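Side-chain contact in SAM-dependent methyltransferase (Exiguobacterium sibiricum 255-15, PDB 3D2L), which probably transfers a methyl group from S-adenosylmethionine to an acceptor substrate: residues Tyr9-Leu14 / Glu194-Arg199. Sequence-based numbering, arbitrary orientation.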
# COMPACT_ATOMS: atom_id res chain seq x y z
N TYR A 9 -16.50 -1.00 1.51
CA TYR A 9 -16.67 0.48 1.62
C TYR A 9 -16.30 1.11 2.98
O TYR A 9 -15.99 2.31 3.06
CB TYR A 9 -18.06 0.93 1.17
CG TYR A 9 -18.15 0.92 -0.34
CD1 TYR A 9 -17.41 1.85 -1.11
CD2 TYR A 9 -18.94 -0.01 -1.01
CE1 TYR A 9 -17.47 1.84 -2.52
CE2 TYR A 9 -19.01 -0.02 -2.41
CZ TYR A 9 -18.27 0.90 -3.16
OH TYR A 9 -18.33 0.87 -4.54
N VAL A 10 -16.31 0.31 4.04
CA VAL A 10 -15.92 0.82 5.34
C VAL A 10 -14.44 1.28 5.30
O VAL A 10 -14.03 2.18 6.07
CB VAL A 10 -16.14 -0.23 6.48
CG1 VAL A 10 -17.57 -0.71 6.45
CG2 VAL A 10 -15.12 -1.39 6.38
N TYR A 11 -13.65 0.68 4.42
CA TYR A 11 -12.25 1.08 4.26
C TYR A 11 -12.16 2.41 3.54
O TYR A 11 -11.32 3.24 3.88
CB TYR A 11 -11.43 0.02 3.54
CG TYR A 11 -11.25 -1.23 4.35
CD1 TYR A 11 -10.48 -1.22 5.52
CD2 TYR A 11 -11.82 -2.44 3.94
CE1 TYR A 11 -10.30 -2.38 6.28
CE2 TYR A 11 -11.64 -3.60 4.69
CZ TYR A 11 -10.89 -3.56 5.85
OH TYR A 11 -10.71 -4.71 6.57
N ASP A 12 -13.03 2.64 2.56
CA ASP A 12 -13.00 3.90 1.83
C ASP A 12 -13.38 5.06 2.74
O ASP A 12 -12.83 6.17 2.62
CB ASP A 12 -13.85 3.83 0.58
CG ASP A 12 -13.15 3.05 -0.55
OD1 ASP A 12 -12.07 2.49 -0.28
OD2 ASP A 12 -13.64 3.01 -1.69
N GLU A 13 -14.31 4.81 3.67
CA GLU A 13 -14.68 5.85 4.61
C GLU A 13 -13.52 6.07 5.57
O GLU A 13 -13.06 7.19 5.71
CB GLU A 13 -15.96 5.50 5.33
CG GLU A 13 -17.21 5.57 4.43
CD GLU A 13 -18.48 5.40 5.26
OE1 GLU A 13 -18.52 4.47 6.13
OE2 GLU A 13 -19.41 6.22 5.06
N LEU A 14 -12.99 5.02 6.19
CA LEU A 14 -11.85 5.19 7.08
C LEU A 14 -10.74 6.07 6.48
O LEU A 14 -10.04 6.76 7.23
CB LEU A 14 -11.26 3.82 7.50
CG LEU A 14 -10.05 3.78 8.49
CD1 LEU A 14 -9.97 2.44 9.23
CD2 LEU A 14 -8.71 4.10 7.82
N GLU A 194 -11.87 -7.16 12.98
CA GLU A 194 -10.75 -7.63 12.16
C GLU A 194 -9.41 -7.37 12.85
O GLU A 194 -9.27 -6.41 13.60
CB GLU A 194 -10.69 -6.86 10.85
CG GLU A 194 -11.74 -7.22 9.90
CD GLU A 194 -11.56 -6.52 8.57
OE1 GLU A 194 -10.90 -5.44 8.56
OE2 GLU A 194 -12.09 -7.04 7.55
N THR A 195 -8.42 -8.23 12.57
CA THR A 195 -7.09 -8.05 13.10
C THR A 195 -6.13 -8.01 11.91
O THR A 195 -6.16 -8.88 11.06
CB THR A 195 -6.69 -9.16 14.06
OG1 THR A 195 -7.74 -9.33 15.02
CG2 THR A 195 -5.40 -8.81 14.79
N HIS A 196 -5.33 -6.97 11.86
CA HIS A 196 -4.35 -6.74 10.82
C HIS A 196 -2.99 -6.67 11.46
O HIS A 196 -2.84 -6.15 12.56
CB HIS A 196 -4.68 -5.47 10.05
CG HIS A 196 -6.02 -5.53 9.37
ND1 HIS A 196 -6.21 -6.18 8.17
CD2 HIS A 196 -7.23 -5.08 9.74
CE1 HIS A 196 -7.48 -6.10 7.82
NE2 HIS A 196 -8.12 -5.43 8.76
N HIS A 197 -2.00 -7.20 10.75
CA HIS A 197 -0.64 -7.26 11.23
C HIS A 197 0.27 -6.51 10.30
O HIS A 197 0.22 -6.71 9.09
CB HIS A 197 -0.19 -8.73 11.31
CG HIS A 197 -1.01 -9.53 12.26
ND1 HIS A 197 -0.76 -9.56 13.61
CD2 HIS A 197 -2.13 -10.28 12.07
CE1 HIS A 197 -1.67 -10.31 14.21
NE2 HIS A 197 -2.51 -10.75 13.30
N GLN A 198 1.13 -5.67 10.86
CA GLN A 198 2.13 -4.97 10.07
C GLN A 198 3.48 -5.04 10.73
O GLN A 198 3.59 -5.15 11.94
CB GLN A 198 1.74 -3.54 9.81
CG GLN A 198 0.72 -3.38 8.73
CD GLN A 198 0.50 -1.92 8.40
OE1 GLN A 198 0.39 -1.08 9.33
NE2 GLN A 198 0.45 -1.59 7.09
N ARG A 199 4.52 -5.03 9.89
CA ARG A 199 5.86 -5.11 10.36
C ARG A 199 6.77 -4.29 9.45
O ARG A 199 6.60 -4.23 8.21
CB ARG A 199 6.32 -6.59 10.42
CG ARG A 199 7.73 -6.80 10.90
CD ARG A 199 8.04 -8.27 10.92
NE ARG A 199 9.39 -8.50 11.41
CZ ARG A 199 9.94 -9.69 11.47
NH1 ARG A 199 9.25 -10.77 11.12
NH2 ARG A 199 11.18 -9.80 11.94
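Tyr11 on helix 9-14 reaches Glu194 and His196 on strand 189-199, while the backbones stay well apart, with 11.9 Å between Tyr11 CA and Glu194 CA. The contact is small and made by side chains alone. Glu194 and His196 lie two residues apart on the strand, and both CB atoms point toward the helix. His196 NE2 donates a hydrogen bond to Glu194 OE1 at 2.8 Å, with an N-H...O angle of 159°, though the place of OE1 is less certain. That oxygen lies at the edge of the imidazole, in its plane. Tyr11 meets this pair with its hydroxyl end, not with a ring face. Its CG is anti to the carbonyl carbon (chi1 -68°), which sends the phenol out toward the strand. Tyr11 OH is modelled too close to Glu194 OE1, so the detail here is doubtful. Tyr11 OH also lies 3.5 Å from His196 NE2. A weak bond from the hydroxyl would need NE2 without its proton, so it cannot coexist with the bond to Glu194. Val10 packs on Phe180 and Ile182 of strand 173-183 of the same antiparallel sheet. The chemistry is consistent with a polar tyrosine-glutamate-histidine group between the N-terminal helix and an outermost strand; its donors across the contact stay unsettled.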